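Long-range contacts in 33-36 kDa outer membrane protein (Acinetobacter baumannii, PDB 6GIE), which forms a beta-barrel in the outer membrane and probably serves as a porin channel for small solutes: residues N42-F53 / S73-Y84; E93-E102 / A114-I122. All blocks are in the same frame, centred on the assembly; numbering follows the deposited sequence.

Contact 1: residues N42-F53 / S73-Y84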
loop_
_atom_site.group_PDB
_atom_site.type_symbol
_atom_site.label_atom_id
_atom_site.label_comp_id
_atom_site.label_asym_id
_atom_site.label_seq_id
_atom_site.Cartn_x
_atom_site.Cartn_y
_atom_site.Cartn_z
ATOM N N ASN A 42 -13.956 16.852 0.676
ATOM C CA ASN A 42 -14.584 16.412 -0.567
ATOM C C ASN A 42 -13.558 16.035 -1.642
ATOM O O ASN A 42 -13.632 14.943 -2.185
ATOM C CB ASN A 42 -15.562 17.471 -1.088
ATOM C CG ASN A 42 -16.759 17.651 -0.178
ATOM O OD1 ASN A 42 -17.922 17.690 -0.628
ATOM N ND2 ASN A 42 -16.485 17.745 1.121
ATOM N N PHE A 43 -12.592 16.905 -1.936
ATOM C CA PHE A 43 -11.497 16.564 -2.870
ATOM C C PHE A 43 -10.200 16.140 -2.181
ATOM O O PHE A 43 -9.811 16.726 -1.181
ATOM C CB PHE A 43 -11.164 17.751 -3.758
ATOM C CG PHE A 43 -12.362 18.400 -4.401
ATOM C CD1 PHE A 43 -12.898 17.894 -5.570
ATOM C CD2 PHE A 43 -12.945 19.525 -3.829
ATOM C CE1 PHE A 43 -13.998 18.514 -6.164
ATOM C CE2 PHE A 43 -14.052 20.138 -4.400
ATOM C CZ PHE A 43 -14.573 19.629 -5.581
ATOM N N THR A 44 -9.510 15.170 -2.775
ATOM C CA THR A 44 -8.250 14.632 -2.271
ATOM C C THR A 44 -7.306 14.414 -3.439
ATOM O O THR A 44 -7.722 13.969 -4.496
ATOM C CB THR A 44 -8.456 13.292 -1.521
ATOM O OG1 THR A 44 -9.365 13.499 -0.440
ATOM C CG2 THR A 44 -7.163 12.765 -0.946
ATOM N N GLY A 45 -6.032 14.758 -3.245
ATOM C CA GLY A 45 -4.963 14.426 -4.200
ATOM C C GLY A 45 -3.706 13.921 -3.484
ATOM O O GLY A 45 -3.379 14.402 -2.396
ATOM N N THR A 46 -3.022 12.952 -4.096
ATOM C CA THR A 46 -1.787 12.363 -3.588
ATOM C C THR A 46 -0.840 12.148 -4.753
ATOM O O THR A 46 -1.236 11.625 -5.796
ATOM C CB THR A 46 -2.015 11.040 -2.911
ATOM O OG1 THR A 46 -2.999 11.220 -1.921
ATOM C CG2 THR A 46 -0.718 10.518 -2.219
ATOM N N ALA A 47 0.382 12.645 -4.575
ATOM C CA ALA A 47 1.522 12.404 -5.433
ATOM C C ALA A 47 2.596 11.761 -4.514
ATOM O O ALA A 47 2.750 12.164 -3.358
ATOM C CB ALA A 47 2.012 13.717 -6.010
ATOM N N GLN A 48 3.295 10.752 -5.019
ATOM C CA GLN A 48 4.380 10.142 -4.308
ATOM C C GLN A 48 5.432 9.667 -5.241
ATOM O O GLN A 48 5.176 9.312 -6.404
ATOM C CB GLN A 48 3.968 9.000 -3.306
ATOM C CG GLN A 48 3.220 7.864 -3.852
ATOM C CD GLN A 48 2.779 6.782 -2.807
ATOM O OE1 GLN A 48 3.490 6.426 -1.865
ATOM N NE2 GLN A 48 1.631 6.206 -3.065
ATOM N N GLY A 49 6.645 9.688 -4.704
ATOM C CA GLY A 49 7.816 9.289 -5.468
ATOM C C GLY A 49 8.556 8.211 -4.729
ATOM O O GLY A 49 8.740 8.324 -3.551
ATOM N N THR A 50 8.988 7.180 -5.431
ATOM C CA THR A 50 9.805 6.164 -4.825
ATOM C C THR A 50 11.163 5.889 -5.531
ATOM O O THR A 50 11.256 5.744 -6.741
ATOM C CB THR A 50 8.959 4.861 -4.660
ATOM O OG1 THR A 50 7.758 5.220 -3.997
ATOM C CG2 THR A 50 9.697 3.869 -3.761
ATOM N N TYR A 51 12.200 5.807 -4.736
ATOM C CA TYR A 51 13.514 5.406 -5.233
ATOM C C TYR A 51 13.932 4.047 -4.642
ATOM O O TYR A 51 14.122 3.911 -3.462
ATOM C CB TYR A 51 14.541 6.458 -4.856
ATOM C CG TYR A 51 15.952 6.031 -5.214
ATOM C CD1 TYR A 51 16.305 5.852 -6.524
ATOM C CD2 TYR A 51 16.924 5.808 -4.240
ATOM C CE1 TYR A 51 17.573 5.448 -6.879
ATOM C CE2 TYR A 51 18.208 5.415 -4.603
ATOM C CZ TYR A 51 18.506 5.225 -5.936
ATOM O OH TYR A 51 19.753 4.846 -6.378
ATOM N N TYR A 52 14.128 3.070 -5.507
ATOM C CA TYR A 52 14.564 1.743 -5.104
ATOM C C TYR A 52 16.061 1.712 -5.183
ATOM O O TYR A 52 16.676 2.260 -6.129
ATOM C CB TYR A 52 13.908 0.669 -5.975
ATOM C CG TYR A 52 12.389 0.717 -5.875
ATOM C CD1 TYR A 52 11.741 -0.005 -4.927
ATOM C CD2 TYR A 52 11.621 1.488 -6.734
ATOM C CE1 TYR A 52 10.381 0.050 -4.741
ATOM C CE2 TYR A 52 10.214 1.502 -6.616
ATOM C CZ TYR A 52 9.598 0.762 -5.589
ATOM O OH TYR A 52 8.222 0.710 -5.383
ATOM N N PHE A 53 16.674 1.125 -4.155
ATOM C CA PHE A 53 18.142 1.190 -4.069
ATOM C C PHE A 53 18.724 0.282 -5.117
ATOM O O PHE A 53 19.820 0.442 -5.511
ATOM C CB PHE A 53 18.633 0.739 -2.703
ATOM C CG PHE A 53 18.114 1.559 -1.553
ATOM C CD1 PHE A 53 17.507 2.802 -1.732
ATOM C CD2 PHE A 53 18.293 1.101 -0.255
ATOM C CE1 PHE A 53 17.058 3.547 -0.649
ATOM C CE2 PHE A 53 17.834 1.830 0.812
ATOM C CZ PHE A 53 17.236 3.047 0.628
ATOM N N SER A 73 14.429 -2.742 -1.144
ATOM C CA SER A 73 14.608 -1.588 -0.256
ATOM C C SER A 73 14.486 -0.251 -1.050
ATOM O O SER A 73 14.842 -0.199 -2.253
ATOM C CB SER A 73 15.987 -1.656 0.371
ATOM O OG SER A 73 16.088 -2.904 1.064
ATOM N N ASN A 74 14.030 0.773 -0.335
ATOM C CA ASN A 74 13.729 2.034 -0.884
ATOM C C ASN A 74 13.385 3.150 0.130
ATOM O O ASN A 74 13.103 2.932 1.340
ATOM C CB ASN A 74 12.489 1.870 -1.807
ATOM C CG ASN A 74 11.231 1.589 -1.038
ATOM O OD1 ASN A 74 10.573 2.524 -0.603
ATOM N ND2 ASN A 74 10.862 0.287 -0.875
ATOM N N VAL A 75 13.326 4.356 -0.421
ATOM C CA VAL A 75 12.776 5.452 0.281
ATOM C C VAL A 75 11.792 6.101 -0.646
ATOM O O VAL A 75 11.966 6.088 -1.887
ATOM C CB VAL A 75 13.850 6.498 0.632
ATOM C CG1 VAL A 75 14.547 7.044 -0.615
ATOM C CG2 VAL A 75 13.246 7.685 1.382
ATOM N N SER A 76 10.830 6.758 -0.008
ATOM C CA SER A 76 9.678 7.262 -0.625
ATOM C C SER A 76 9.330 8.601 -0.031
ATOM O O SER A 76 9.552 8.816 1.144
ATOM C CB SER A 76 8.541 6.257 -0.407
ATOM O OG SER A 76 7.663 6.459 -1.451
ATOM N N VAL A 77 8.804 9.523 -0.864
ATOM C CA VAL A 77 8.271 10.737 -0.352
ATOM C C VAL A 77 6.857 10.920 -0.888
ATOM O O VAL A 77 6.529 10.437 -1.959
ATOM C CB VAL A 77 9.165 11.906 -0.741
ATOM C CG1 VAL A 77 10.542 11.807 0.018
ATOM C CG2 VAL A 77 9.298 12.023 -2.269
ATOM N N ALA A 78 6.004 11.621 -0.152
ATOM C CA ALA A 78 4.649 11.822 -0.602
ATOM C C ALA A 78 4.139 13.171 -0.154
ATOM O O ALA A 78 4.623 13.731 0.811
ATOM C CB ALA A 78 3.704 10.656 -0.103
ATOM N N TYR A 79 3.143 13.649 -0.881
ATOM C CA TYR A 79 2.349 14.812 -0.540
ATOM C C TYR A 79 0.836 14.502 -0.713
ATOM O O TYR A 79 0.434 13.831 -1.677
ATOM C CB TYR A 79 2.761 15.985 -1.450
ATOM C CG TYR A 79 1.857 17.178 -1.386
ATOM C CD1 TYR A 79 1.655 17.859 -0.185
ATOM C CD2 TYR A 79 1.213 17.654 -2.539
ATOM C CE1 TYR A 79 0.848 18.987 -0.134
ATOM C CE2 TYR A 79 0.393 18.763 -2.489
ATOM C CZ TYR A 79 0.217 19.429 -1.284
ATOM O OH TYR A 79 -0.587 20.544 -1.223
ATOM N N ASN A 80 0.021 14.990 0.226
ATOM C CA ASN A 80 -1.385 14.753 0.223
ATOM C C ASN A 80 -2.136 16.033 0.523
ATOM O O ASN A 80 -1.749 16.816 1.396
ATOM C CB ASN A 80 -1.786 13.705 1.262
ATOM C CG ASN A 80 -3.307 13.513 1.310
ATOM O OD1 ASN A 80 -4.009 14.078 2.171
ATOM N ND2 ASN A 80 -3.836 12.770 0.325
ATOM N N TYR A 81 -3.254 16.201 -0.176
ATOM C CA TYR A 81 -4.028 17.424 -0.154
ATOM C C TYR A 81 -5.503 17.054 0.102
ATOM O O TYR A 81 -6.026 16.102 -0.506
ATOM C CB TYR A 81 -3.842 18.092 -1.527
ATOM C CG TYR A 81 -4.674 19.282 -1.815
ATOM C CD1 TYR A 81 -4.597 20.416 -1.005
ATOM C CD2 TYR A 81 -5.508 19.317 -2.922
ATOM C CE1 TYR A 81 -5.354 21.546 -1.263
ATOM C CE2 TYR A 81 -6.270 20.454 -3.203
ATOM C CZ TYR A 81 -6.184 21.560 -2.367
ATOM O OH TYR A 81 -6.921 22.683 -2.615
ATOM N N ILE A 82 -6.162 17.789 0.995
ATOM C CA ILE A 82 -7.575 17.603 1.213
ATOM C C ILE A 82 -8.226 18.943 1.280
ATOM O O ILE A 82 -7.853 19.750 2.120
ATOM C CB ILE A 82 -7.897 16.858 2.512
ATOM C CG1 ILE A 82 -7.235 15.499 2.521
ATOM C CG2 ILE A 82 -9.413 16.667 2.661
ATOM C CD1 ILE A 82 -7.449 14.775 3.828
ATOM N N LYS A 83 -9.234 19.135 0.416
ATOM C CA LYS A 83 -9.961 20.403 0.239
ATOM C C LYS A 83 -11.463 20.264 0.565
ATOM O O LYS A 83 -12.194 19.542 -0.140
ATOM C CB LYS A 83 -9.797 20.826 -1.217
ATOM C CG LYS A 83 -9.975 22.294 -1.551
ATOM C CD LYS A 83 -9.872 22.471 -3.069
ATOM C CE LYS A 83 -9.572 23.904 -3.466
ATOM N NZ LYS A 83 -10.638 24.831 -3.003
ATOM N N TYR A 84 -11.887 20.887 1.668
ATOM C CA TYR A 84 -13.313 21.274 1.964
ATOM C C TYR A 84 -13.794 20.557 3.217
ATOM O O TYR A 84 -12.994 19.953 3.926
ATOM C CB TYR A 84 -14.304 21.069 0.777
ATOM C CG TYR A 84 -15.540 21.960 0.812
ATOM C CD1 TYR A 84 -15.411 23.345 0.701
ATOM C CD2 TYR A 84 -16.835 21.429 0.940
ATOM C CE1 TYR A 84 -16.514 24.179 0.731
ATOM C CE2 TYR A 84 -17.947 22.259 0.968
ATOM C CZ TYR A 84 -17.778 23.642 0.867
ATOM O OH TYR A 84 -18.847 24.523 0.893
#
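N42 and F43 both face K83 across the start of this antiparallel pair, a classic beta bulge: F43 N donates to K83 O at 3.2 Å, and N42 N adds a weak bond to the same oxygen. N42 also brings ND2 near the edge of the Y84 ring, though both side chains are poorly ordered and this pose is tentative. Beyond the bulge the two strands keep a regular register. T44 lays its CG2 methyl against N80 ND2, 3.6 Å away, while the hydroxyl of T46 receives a hydrogen bond from that amide nitrogen, ND2 to OG1 2.9 Å. The oxygen lies in the amide plane of N80, whose CG, anti to the backbone N (chi1 177°), swings the amide back toward strand 43-52. Q48 and A78 meet CB to CB at 3.6 Å. At T50 the pairing turns polar again, OG1 sharing a hydrogen bond with S76 OG at 2.8 Å, while CG2 touches OD1 of N74, whose ND2 bonds A72 O and E102 OE2. Y52 lies alongside N74, its CD1 3.7 Å from N74 CB. At the corner, F53 N bonds S73 O and the F53 ring covers the backbone of S73-N74, with N74 CA in a CH-pi contact over its face. Threonine, asparagine and serine on one side, with V75, V77, Y79 and Y81 on the other, give the alternation characteristic of a porin beta-barrel wall.

Contact 2: residues E93-E102 / A114-I122; sequences ESHTYGVKGE and ASASYNHTI
T96 and T121 face each other as a non-hydrogen-bonded antiparallel pair, and their side chains cross at an angle so that the two OG1 atoms meet at 2.6 Å in a short hydrogen bond whose donor may be either. In both threonines OG1 stands beside the backbone N (chi1 -60° in T96, -66° in T121), which turns the hydroxyls to each other; the CG2 methyl of T96 then reaches diagonally across to CB of N119, 3.8 Å away. On the opposite face of the sheet Y97 runs obliquely across I122, and CD1 of the isoleucine comes in at the ring edge, 3.5 Å from Y97 CE1. Y79 of the preceding strand also meets the Y97 ring. Two residues further along the same face, V99 sets CG1 4.0 Å from CB of Y118, close to the plane of the tyrosine ring and at its edge. K100 returns to the threonine side, where its extended chain passes S117 with CG 4.0 Å from CB; G98 CA makes a CA-H...O contact with Y118 O at 3.0 Å. Y97 with H120 and V99 with Y118 each exchange two backbone hydrogen bonds, all four 2.8 Å long. Outside the pair, S115 OG bonds E140 and H120 ND1 bonds D135. Main-chain bonds thus probably set the register largely independently of the side chains, leaving a polar face with one hydroxyl pair, K100 and E102, consistent with a channel interior, and an aromatic-aliphatic face, as suits lipid.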
loop_
_atom_site.group_PDB
_atom_site.type_symbol
_atom_site.label_atom_id
_atom_site.label_comp_id
_atom_site.label_asym_id
_atom_site.label_seq_id
_atom_site.Cartn_x
_atom_site.Cartn_y
_atom_site.Cartn_z
ATOM N N GLU A 93 -7.310 23.078 2.331
ATOM C CA GLU A 93 -7.742 22.975 3.715
ATOM C C GLU A 93 -6.853 22.081 4.577
ATOM O O GLU A 93 -6.800 22.260 5.795
ATOM C CB GLU A 93 -9.168 22.470 3.772
ATOM C CG GLU A 93 -10.210 23.556 3.559
ATOM C CD GLU A 93 -10.877 24.008 4.845
ATOM O OE1 GLU A 93 -10.492 23.503 5.909
ATOM O OE2 GLU A 93 -11.788 24.865 4.798
ATOM N N SER A 94 -6.165 21.115 3.984
ATOM C CA SER A 94 -5.191 20.340 4.753
ATOM C C SER A 94 -4.121 19.714 3.816
ATOM O O SER A 94 -4.434 19.223 2.742
ATOM C CB SER A 94 -5.943 19.321 5.629
ATOM O OG SER A 94 -5.199 18.175 5.958
ATOM N N HIS A 95 -2.857 19.817 4.210
ATOM C CA HIS A 95 -1.732 19.382 3.402
ATOM C C HIS A 95 -0.923 18.418 4.249
ATOM O O HIS A 95 -0.681 18.689 5.410
ATOM C CB HIS A 95 -0.824 20.557 3.051
ATOM C CG HIS A 95 -1.455 21.625 2.220
ATOM N ND1 HIS A 95 -1.792 22.865 2.729
ATOM C CD2 HIS A 95 -1.715 21.687 0.893
ATOM C CE1 HIS A 95 -2.268 23.626 1.760
ATOM N NE2 HIS A 95 -2.232 22.935 0.634
ATOM N N THR A 96 -0.468 17.306 3.692
ATOM C CA THR A 96 0.411 16.394 4.452
ATOM C C THR A 96 1.614 15.985 3.600
ATOM O O THR A 96 1.463 15.638 2.430
ATOM C CB THR A 96 -0.319 15.105 4.944
ATOM O OG1 THR A 96 -1.421 15.466 5.800
ATOM C CG2 THR A 96 0.662 14.196 5.726
ATOM N N TYR A 97 2.797 16.041 4.217
ATOM C CA TYR A 97 4.079 15.684 3.609
ATOM C C TYR A 97 4.586 14.507 4.393
ATOM O O TYR A 97 4.465 14.466 5.587
ATOM C CB TYR A 97 5.091 16.819 3.722
ATOM C CG TYR A 97 4.596 18.100 3.118
ATOM C CD1 TYR A 97 3.811 18.999 3.868
ATOM C CD2 TYR A 97 4.887 18.433 1.789
ATOM C CE1 TYR A 97 3.336 20.177 3.300
ATOM C CE2 TYR A 97 4.397 19.604 1.212
ATOM C CZ TYR A 97 3.627 20.469 1.967
ATOM O OH TYR A 97 3.139 21.650 1.407
ATOM N N GLY A 98 5.120 13.533 3.706
ATOM C CA GLY A 98 5.565 12.337 4.349
ATOM C C GLY A 98 6.779 11.733 3.654
ATOM O O GLY A 98 7.008 11.930 2.434
ATOM N N VAL A 99 7.528 10.979 4.441
ATOM C CA VAL A 99 8.638 10.270 3.951
ATOM C C VAL A 99 8.578 8.928 4.639
ATOM O O VAL A 99 8.136 8.825 5.794
ATOM C CB VAL A 99 9.949 11.035 4.280
ATOM C CG1 VAL A 99 10.074 11.303 5.779
ATOM C CG2 VAL A 99 11.182 10.323 3.727
ATOM N N LYS A 100 9.056 7.916 3.906
ATOM C CA LYS A 100 8.994 6.518 4.269
ATOM C C LYS A 100 10.295 5.829 3.751
ATOM O O LYS A 100 10.823 6.178 2.682
ATOM C CB LYS A 100 7.741 5.838 3.614
ATOM C CG LYS A 100 7.583 4.371 4.036
ATOM C CD LYS A 100 6.155 3.767 3.972
ATOM C CE LYS A 100 6.154 2.364 4.590
ATOM N NZ LYS A 100 4.855 1.817 5.127
ATOM N N GLY A 101 10.791 4.837 4.501
ATOM C CA GLY A 101 11.815 3.921 4.014
ATOM C C GLY A 101 11.426 2.491 4.411
ATOM O O GLY A 101 10.751 2.304 5.401
ATOM N N GLU A 102 11.855 1.517 3.606
ATOM C CA GLU A 102 11.757 0.124 3.869
ATOM C C GLU A 102 13.100 -0.516 3.611
ATOM O O GLU A 102 13.753 -0.223 2.582
ATOM C CB GLU A 102 10.818 -0.505 2.835
ATOM C CG GLU A 102 9.429 0.043 2.870
ATOM C CD GLU A 102 8.466 -0.897 2.119
ATOM O OE1 GLU A 102 7.912 -1.908 2.727
ATOM O OE2 GLU A 102 8.310 -0.623 0.892
ATOM N N ALA A 114 12.499 -3.992 7.971
ATOM C CA ALA A 114 12.181 -2.886 8.846
ATOM C C ALA A 114 11.628 -1.723 8.071
ATOM O O ALA A 114 11.959 -1.578 6.896
ATOM C CB ALA A 114 13.388 -2.492 9.577
ATOM N N SER A 115 10.732 -0.941 8.688
ATOM C CA SER A 115 10.214 0.244 8.028
ATOM C C SER A 115 10.094 1.377 8.980
ATOM O O SER A 115 9.942 1.185 10.155
ATOM C CB SER A 115 8.859 0.002 7.370
ATOM O OG SER A 115 7.783 0.354 8.260
ATOM N N ALA A 116 10.182 2.575 8.414
ATOM C CA ALA A 116 10.094 3.833 9.138
ATOM C C ALA A 116 9.367 4.863 8.238
ATOM O O ALA A 116 9.594 4.902 7.003
ATOM C CB ALA A 116 11.499 4.338 9.483
ATOM N N SER A 117 8.471 5.640 8.855
ATOM C CA SER A 117 7.812 6.716 8.184
ATOM C C SER A 117 7.433 7.823 9.116
ATOM O O SER A 117 7.334 7.643 10.374
ATOM C CB SER A 117 6.570 6.203 7.442
ATOM O OG SER A 117 5.912 5.329 8.275
ATOM N N TYR A 118 7.277 8.989 8.470
ATOM C CA TYR A 118 7.001 10.247 9.128
ATOM C C TYR A 118 6.110 11.085 8.215
ATOM O O TYR A 118 6.352 11.117 7.018
ATOM C CB TYR A 118 8.259 11.013 9.360
ATOM C CG TYR A 118 7.987 12.404 9.906
ATOM C CD1 TYR A 118 7.515 12.569 11.201
ATOM C CD2 TYR A 118 8.213 13.555 9.134
ATOM C CE1 TYR A 118 7.274 13.819 11.739
ATOM C CE2 TYR A 118 7.947 14.815 9.644
ATOM C CZ TYR A 118 7.484 14.937 10.951
ATOM O OH TYR A 118 7.232 16.174 11.512
ATOM N N ASN A 119 5.110 11.750 8.816
ATOM C CA ASN A 119 4.141 12.583 8.117
ATOM C C ASN A 119 3.915 13.783 8.931
ATOM O O ASN A 119 3.775 13.709 10.157
ATOM C CB ASN A 119 2.751 11.920 7.994
ATOM C CG ASN A 119 2.779 10.684 7.164
ATOM O OD1 ASN A 119 2.475 10.731 5.995
ATOM N ND2 ASN A 119 3.175 9.569 7.760
ATOM N N HIS A 120 3.801 14.886 8.237
ATOM C CA HIS A 120 3.635 16.160 8.866
ATOM C C HIS A 120 2.469 16.794 8.132
ATOM O O HIS A 120 2.439 16.716 6.930
ATOM C CB HIS A 120 4.921 16.970 8.663
ATOM C CG HIS A 120 4.770 18.406 8.972
ATOM N ND1 HIS A 120 4.740 18.883 10.264
ATOM C CD2 HIS A 120 4.615 19.479 8.167
ATOM C CE1 HIS A 120 4.597 20.198 10.248
ATOM N NE2 HIS A 120 4.511 20.586 8.985
ATOM N N THR A 121 1.537 17.395 8.866
ATOM C CA THR A 121 0.262 17.869 8.356
ATOM C C THR A 121 0.020 19.283 8.833
ATOM O O THR A 121 0.262 19.582 10.002
ATOM C CB THR A 121 -0.896 16.981 8.856
ATOM O OG1 THR A 121 -0.770 15.664 8.284
ATOM C CG2 THR A 121 -2.281 17.577 8.468
ATOM N N ILE A 122 -0.452 20.143 7.925
ATOM C CA ILE A 122 -0.715 21.549 8.203
ATOM C C ILE A 122 -2.204 21.905 8.274
ATOM O O ILE A 122 -2.927 21.656 7.323
ATOM C CB ILE A 122 0.024 22.410 7.153
ATOM C CG1 ILE A 122 1.556 22.323 7.423
ATOM C CG2 ILE A 122 -0.464 23.851 7.188
ATOM C CD1 ILE A 122 2.394 21.826 6.253
#

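Both are surface contacts, each made by neighbouring antiparallel strands, and they follow one another in the chain. Strands 74-83 and 94-105 join them edge to edge: N80 O lies 2.7 Å from T96 N and S76 N 2.8 Å from K100 O, both probable hydrogen bonds, so four strands that are neighbours in the wall form one continuous stretch of it. Contact 1 buries more, 1025 against 718 Å², and includes three buried residues, N74, S76 and Y52, where contact 2 has S115. Its polar face adds an amide-to-hydroxyl bond to the hydroxyl pairing found in both. On that face contact 2 adds the charged K100 and E102, the latter bonding N74 of contact 1, whose K83 lies on the other face.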